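PDB 3AQ9: group 1 truncated hemoglobin from Tetrahymena pyriformis, which binds one heme per monomer, probably carries oxygen, and is linked to nitric oxide detoxification. Local coordinates for residues H73-D84 with I111-K121. The protein carries 1 engineered substitution. Sequence-based numbering, arbitrary orientation.
With HEM (protoporphyrin IX containing Fe), chain C.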
loop_
_atom_site.group_PDB
_atom_site.type_symbol
_atom_site.label_atom_id
_atom_site.label_comp_id
_atom_site.label_asym_id
_atom_site.label_seq_id
_atom_site.Cartn_x
_atom_site.Cartn_y
_atom_site.Cartn_z
ATOM N N HIS A 73 -3.653 -8.744 8.948
ATOM C CA HIS A 73 -5.083 -8.665 8.589
ATOM C C HIS A 73 -5.880 -9.798 9.210
ATOM O O HIS A 73 -7.010 -10.101 8.752
ATOM C CB HIS A 73 -5.251 -8.596 7.059
ATOM C CG HIS A 73 -4.445 -7.458 6.472
ATOM N ND1 HIS A 73 -3.177 -7.673 5.948
ATOM C CD2 HIS A 73 -4.644 -6.125 6.479
ATOM C CE1 HIS A 73 -2.654 -6.481 5.591
ATOM N NE2 HIS A 73 -3.601 -5.594 5.783
ATOM N N LYS A 74 -5.334 -10.390 10.259
ATOM C CA LYS A 74 -5.934 -11.551 10.890
ATOM C C LYS A 74 -7.271 -11.111 11.508
ATOM O O LYS A 74 -7.359 -10.004 12.103
ATOM C CB LYS A 74 -4.977 -12.087 11.987
ATOM C CG LYS A 74 -5.443 -13.443 12.498
ATOM C CD LYS A 74 -4.466 -14.212 13.378
ATOM C CE LYS A 74 -4.279 -15.672 12.749
ATOM N NZ LYS A 74 -3.935 -16.632 13.858
ATOM N N GLY A 75 -8.322 -11.928 11.368
ATOM C CA GLY A 75 -9.592 -11.600 11.960
ATOM C C GLY A 75 -10.455 -10.641 11.125
ATOM O O GLY A 75 -11.652 -10.509 11.478
ATOM N N MET A 76 -9.960 -10.087 10.017
ATOM C CA MET A 76 -10.712 -9.102 9.271
ATOM C C MET A 76 -11.577 -9.816 8.173
ATOM O O MET A 76 -12.505 -9.218 7.676
ATOM C CB MET A 76 -9.799 -8.142 8.558
ATOM C CG MET A 76 -8.991 -7.293 9.629
ATOM S SD MET A 76 -7.908 -6.143 8.697
ATOM C CE MET A 76 -6.891 -5.448 9.981
ATOM N N ASN A 77 -11.165 -11.027 7.811
ATOM C CA ASN A 77 -11.886 -11.804 6.720
ATOM C C ASN A 77 -12.046 -10.888 5.504
ATOM O O ASN A 77 -13.145 -10.730 4.963
ATOM C CB ASN A 77 -13.226 -12.356 7.243
ATOM C CG ASN A 77 -13.740 -13.487 6.361
ATOM O OD1 ASN A 77 -13.010 -13.951 5.446
ATOM N ND2 ASN A 77 -14.950 -13.869 6.565
ATOM N N LEU A 78 -10.959 -10.284 5.069
ATOM C CA LEU A 78 -11.002 -9.395 3.946
ATOM C C LEU A 78 -11.396 -10.149 2.659
ATOM O O LEU A 78 -11.098 -11.358 2.473
ATOM C CB LEU A 78 -9.622 -8.745 3.657
ATOM C CG LEU A 78 -9.196 -7.810 4.756
ATOM C CD1 LEU A 78 -7.741 -7.396 4.460
ATOM C CD2 LEU A 78 -10.069 -6.593 4.968
ATOM N N GLN A 79 -12.071 -9.396 1.791
ATOM C CA GLN A 79 -12.690 -9.944 0.568
ATOM C C GLN A 79 -11.962 -9.331 -0.646
ATOM O O GLN A 79 -11.348 -8.282 -0.578
ATOM C CB GLN A 79 -14.179 -9.606 0.520
ATOM C CG GLN A 79 -15.010 -10.093 1.757
ATOM C CD GLN A 79 -15.025 -11.589 1.759
ATOM O OE1 GLN A 79 -15.473 -12.195 0.758
ATOM N NE2 GLN A 79 -14.596 -12.214 2.881
ATOM N N ASN A 80 -12.035 -10.070 -1.751
ATOM C CA ASN A 80 -11.461 -9.536 -2.963
ATOM C C ASN A 80 -11.753 -8.100 -3.295
ATOM O O ASN A 80 -10.850 -7.342 -3.754
ATOM C CB ASN A 80 -12.034 -10.404 -4.067
ATOM C CG ASN A 80 -11.107 -10.548 -5.078
ATOM O OD1 ASN A 80 -9.936 -11.095 -4.853
ATOM N ND2 ASN A 80 -11.562 -10.116 -6.277
ATOM N N LEU A 81 -12.976 -7.664 -3.069
ATOM C CA LEU A 81 -13.250 -6.255 -3.473
ATOM C C LEU A 81 -12.451 -5.263 -2.633
ATOM O O LEU A 81 -12.173 -4.105 -3.042
ATOM C CB LEU A 81 -14.760 -5.956 -3.356
ATOM C CG LEU A 81 -15.155 -5.689 -1.897
ATOM C CD1 LEU A 81 -15.960 -4.488 -1.906
ATOM C CD2 LEU A 81 -15.934 -6.762 -1.477
ATOM N N HIS A 82 -12.103 -5.671 -1.412
ATOM C CA HIS A 82 -11.306 -4.761 -0.561
ATOM C C HIS A 82 -9.877 -4.650 -1.086
ATOM O O HIS A 82 -9.338 -3.543 -1.149
ATOM C CB HIS A 82 -11.179 -5.322 0.848
ATOM C CG HIS A 82 -12.499 -5.530 1.520
ATOM N ND1 HIS A 82 -13.466 -4.536 1.657
ATOM C CD2 HIS A 82 -12.996 -6.640 2.128
ATOM C CE1 HIS A 82 -14.531 -5.067 2.278
ATOM N NE2 HIS A 82 -14.264 -6.341 2.557
ATOM N N PHE A 83 -9.301 -5.768 -1.559
ATOM C CA PHE A 83 -7.931 -5.666 -2.068
ATOM C C PHE A 83 -7.949 -4.924 -3.380
ATOM O O PHE A 83 -7.052 -4.115 -3.625
ATOM C CB PHE A 83 -7.375 -7.109 -2.291
ATOM C CG PHE A 83 -5.860 -7.126 -2.574
ATOM C CD1 PHE A 83 -4.993 -7.354 -1.536
ATOM C CD2 PHE A 83 -5.405 -7.012 -3.904
ATOM C CE1 PHE A 83 -3.621 -7.428 -1.720
ATOM C CE2 PHE A 83 -4.009 -7.072 -4.166
ATOM C CZ PHE A 83 -3.120 -7.265 -3.045
ATOM N N ASP A 84 -8.930 -5.164 -4.256
ATOM C CA ASP A 84 -9.003 -4.333 -5.470
ATOM C C ASP A 84 -9.092 -2.826 -5.212
ATOM O O ASP A 84 -8.471 -2.004 -5.863
ATOM C CB ASP A 84 -10.270 -4.672 -6.281
ATOM C CG ASP A 84 -10.151 -6.039 -7.010
ATOM O OD1 ASP A 84 -11.166 -6.467 -7.567
ATOM O OD2 ASP A 84 -9.040 -6.642 -7.042
ATOM N N ILE A 111 2.954 -5.973 -5.591
ATOM C CA ILE A 111 2.028 -5.950 -4.403
ATOM C C ILE A 111 0.915 -6.947 -4.579
ATOM O O ILE A 111 0.456 -7.571 -3.585
ATOM C CB ILE A 111 1.459 -4.549 -4.312
ATOM C CG1 ILE A 111 2.618 -3.621 -3.988
ATOM C CG2 ILE A 111 0.296 -4.413 -3.177
ATOM C CD1 ILE A 111 2.318 -2.098 -4.198
ATOM N N GLU A 112 0.551 -7.242 -5.836
ATOM C CA GLU A 112 -0.584 -8.174 -6.077
ATOM C C GLU A 112 -0.269 -9.586 -5.451
ATOM O O GLU A 112 -1.188 -10.318 -5.030
ATOM C CB GLU A 112 -0.791 -8.299 -7.623
ATOM C CG GLU A 112 -1.603 -9.439 -8.062
ATOM C CD GLU A 112 -3.125 -9.297 -7.552
ATOM O OE1 GLU A 112 -3.784 -10.399 -7.425
ATOM O OE2 GLU A 112 -3.578 -8.149 -7.412
ATOM N N HIS A 113 1.019 -9.965 -5.373
ATOM C CA HIS A 113 1.338 -11.335 -4.841
ATOM C C HIS A 113 0.900 -11.429 -3.341
ATOM O O HIS A 113 0.804 -12.594 -2.861
ATOM C CB HIS A 113 2.854 -11.524 -4.986
ATOM C CG HIS A 113 3.254 -11.830 -6.387
ATOM N ND1 HIS A 113 3.853 -10.922 -7.265
ATOM C CD2 HIS A 113 3.062 -12.968 -7.078
ATOM C CE1 HIS A 113 4.074 -11.548 -8.446
ATOM N NE2 HIS A 113 3.589 -12.789 -8.350
ATOM N N THR A 114 0.636 -10.300 -2.668
ATOM C CA THR A 114 0.266 -10.404 -1.231
ATOM C C THR A 114 -1.209 -10.722 -1.081
ATOM O O THR A 114 -1.660 -10.987 0.068
ATOM C CB THR A 114 0.529 -9.132 -0.451
ATOM O OG1 THR A 114 -0.245 -8.006 -0.983
ATOM C CG2 THR A 114 2.028 -8.729 -0.479
ATOM N N ARG A 115 -1.969 -10.707 -2.197
ATOM C CA ARG A 115 -3.465 -10.855 -2.051
ATOM C C ARG A 115 -3.806 -12.165 -1.271
ATOM O O ARG A 115 -4.616 -12.149 -0.314
ATOM C CB ARG A 115 -4.110 -10.856 -3.416
ATOM C CG ARG A 115 -5.713 -10.944 -3.306
ATOM C CD ARG A 115 -6.324 -11.145 -4.754
ATOM N NE ARG A 115 -5.999 -10.041 -5.707
ATOM C CZ ARG A 115 -6.829 -9.033 -6.019
ATOM N NH1 ARG A 115 -8.059 -8.867 -5.431
ATOM N NH2 ARG A 115 -6.428 -8.129 -6.903
ATOM N N LYS A 116 -3.209 -13.280 -1.674
ATOM C CA LYS A 116 -3.606 -14.552 -1.044
ATOM C C LYS A 116 -3.191 -14.595 0.412
ATOM O O LYS A 116 -3.744 -15.452 1.175
ATOM C CB LYS A 116 -3.023 -15.750 -1.766
ATOM C CG LYS A 116 -1.462 -15.765 -1.701
ATOM C CD LYS A 116 -0.939 -17.071 -2.386
ATOM C CE LYS A 116 0.646 -17.112 -2.223
ATOM N NZ LYS A 116 1.035 -18.451 -2.737
ATOM N N ASP A 117 -2.233 -13.767 0.803
ATOM C CA ASP A 117 -1.793 -13.846 2.208
ATOM C C ASP A 117 -2.770 -13.119 3.171
ATOM O O ASP A 117 -2.754 -13.427 4.372
ATOM C CB ASP A 117 -0.396 -13.200 2.380
ATOM C CG ASP A 117 0.668 -14.039 1.582
ATOM O OD1 ASP A 117 0.527 -15.268 1.559
ATOM O OD2 ASP A 117 1.412 -13.355 0.844
ATOM N N MET A 118 -3.584 -12.192 2.644
ATOM C CA MET A 118 -4.411 -11.357 3.566
ATOM C C MET A 118 -5.899 -11.628 3.377
ATOM O O MET A 118 -6.694 -11.222 4.226
ATOM C CB MET A 118 -4.049 -9.895 3.440
ATOM C CG MET A 118 -4.303 -9.355 2.012
ATOM S SD MET A 118 -3.892 -7.590 2.021
ATOM C CE MET A 118 -2.068 -7.633 2.057
ATOM N N LEU A 119 -6.315 -12.172 2.226
ATOM C CA LEU A 119 -7.766 -12.386 2.099
ATOM C C LEU A 119 -8.253 -13.558 3.003
ATOM O O LEU A 119 -7.654 -14.663 3.117
ATOM C CB LEU A 119 -8.218 -12.741 0.637
ATOM C CG LEU A 119 -7.951 -11.548 -0.326
ATOM C CD1 LEU A 119 -8.626 -12.018 -1.684
ATOM C CD2 LEU A 119 -8.502 -10.212 0.198
ATOM N N GLY A 120 -9.431 -13.339 3.615
ATOM C CA GLY A 120 -10.107 -14.395 4.319
ATOM C C GLY A 120 -9.420 -14.872 5.570
ATOM O O GLY A 120 -9.599 -16.044 5.932
ATOM N N LYS A 121 -8.662 -13.964 6.217
ATOM C CA LYS A 121 -7.882 -14.313 7.423
ATOM C C LYS A 121 -8.560 -13.849 8.702
ATOM O O LYS A 121 -9.654 -13.243 8.643
ATOM C CB LYS A 121 -6.457 -13.739 7.331
ATOM C CG LYS A 121 -5.666 -14.184 6.071
ATOM C CD LYS A 121 -5.570 -15.701 5.928
ATOM C CE LYS A 121 -4.755 -16.057 4.657
ATOM N NZ LYS A 121 -4.850 -17.554 4.492
ATOM O OXT LYS A 121 -7.980 -14.198 9.783
HETATM C CHA HEM C . -2.309 -3.389 8.788
HETATM C CHB HEM C . -6.542 -2.780 6.372
HETATM C CHC HEM C . -4.444 -4.342 2.323
HETATM C CHD HEM C . -0.104 -3.475 4.439
HETATM C C1A HEM C . -3.626 -3.098 8.475
HETATM C C2A HEM C . -4.670 -2.692 9.429
HETATM C C3A HEM C . -5.785 -2.496 8.758
HETATM C C4A HEM C . -5.567 -2.818 7.365
HETATM C CMA HEM C . -7.176 -2.035 9.225
HETATM C CAA HEM C . -4.373 -2.379 10.950
HETATM C CBA HEM C . -5.077 -3.006 12.173
HETATM C CGA HEM C . -4.573 -1.887 13.274
HETATM O O1A HEM C . -3.364 -1.962 13.699
HETATM O O2A HEM C . -5.144 -0.737 13.407
HETATM C C1B HEM C . -6.300 -3.257 5.053
HETATM C C2B HEM C . -7.403 -3.463 4.129
HETATM C C3B HEM C . -6.826 -3.994 3.038
HETATM C C4B HEM C . -5.412 -4.014 3.308
HETATM C CMB HEM C . -8.894 -3.210 4.345
HETATM C CAB HEM C . -7.585 -4.449 1.784
HETATM C CBB HEM C . -7.179 -5.633 1.350
HETATM C C1C HEM C . -3.065 -4.165 2.530
HETATM C C2C HEM C . -2.065 -4.233 1.492
HETATM C C3C HEM C . -0.899 -3.964 2.111
HETATM C C4C HEM C . -1.122 -3.725 3.505
HETATM C CMC HEM C . -2.385 -4.514 -0.035
HETATM C CAC HEM C . 0.546 -3.833 1.498
HETATM C CBC HEM C . 0.816 -4.302 0.281
HETATM C C1D HEM C . -0.353 -3.403 5.815
HETATM C C2D HEM C . 0.712 -3.195 6.760
HETATM C C3D HEM C . 0.044 -3.195 8.043
HETATM C C4D HEM C . -1.336 -3.395 7.746
HETATM C CMD HEM C . 2.226 -3.039 6.557
HETATM C CAD HEM C . 0.697 -2.992 9.384
HETATM C CBD HEM C . 1.213 -4.218 10.006
HETATM C CGD HEM C . 1.971 -3.829 11.296
HETATM O O1D HEM C . 2.754 -4.633 11.794
HETATM O O2D HEM C . 1.542 -2.798 11.972
HETATM N NA HEM C . -4.252 -3.162 7.240
HETATM N NB HEM C . -5.001 -3.602 4.631
HETATM N NC HEM C . -2.485 -3.873 3.730
HETATM N ND HEM C . -1.654 -3.472 6.383
HETATM FE FE HEM C . -3.363 -3.558 5.510
HETATM O O HOH W 1 -8.316 -10.962 6.289
HETATM O O HOH W 2 -3.196 -1.407 5.057
#
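The Phe83 ring is the main knob of this contact, and the hollow that receives it is built by Arg115, Thr114, Ile111 and Met118, a worked example of how a group I truncated (2/2) globin closes the proximal wall of its heme pocket: the C-terminal segment packs on the loop after the proximal histidine and on helix 80-96. CB of Arg115 sits over the centre of the ring face, a CH-pi contact at 3.7 Å from the Phe83 centroid, while Ile111 O, Thr114 OG1 and Met118 SD line the ring's edge. With CG anti to the backbone N (chi1 -177°), the Arg115 chain runs out over the phenyl face, then bends at chi3 to bring its guanidinium across CD2 of Phe83, the two planes 48° apart. There Glu112 meets NE and NH2 side-on, one carboxylate oxygen each, while NH1 and NH2 both converge on OD2 of Asp84, NH1 at 2.9 Å. With an alanine here, Asp84 and Glu112 would probably lose the cation that bridges them, and the CD2 side of the Phe83 ring its guanidinium cover.

Met118 fits between the edge of Phe83 and the face of His73, its SD 4.1 Å from the His73 ring centroid and 3.3 Å from HEM CHC. His73 binds the iron through NE2 at 2.1 Å, and its ND1 is hydrogen-bonded to Met69 O. Farther along, CD2 of Leu119 nestles against Leu78 CB, and Gly120 N bonds to Leu78 O. The terminal carboxylate of Lys121 accepts from Gly75 N through OXT and from Asn77 N through O. A four-bonded water joins His73 O, Leu78 N, Met118 O and Lys121 N. Apolar and sulfur contacts thus adjoin the heme and its proximal ligand, flanked at one end by the Asp84, Arg115 and Glu112 network, where one arginine probably offsets two acids, and at the other by the carboxylate held on backbone N-H groups.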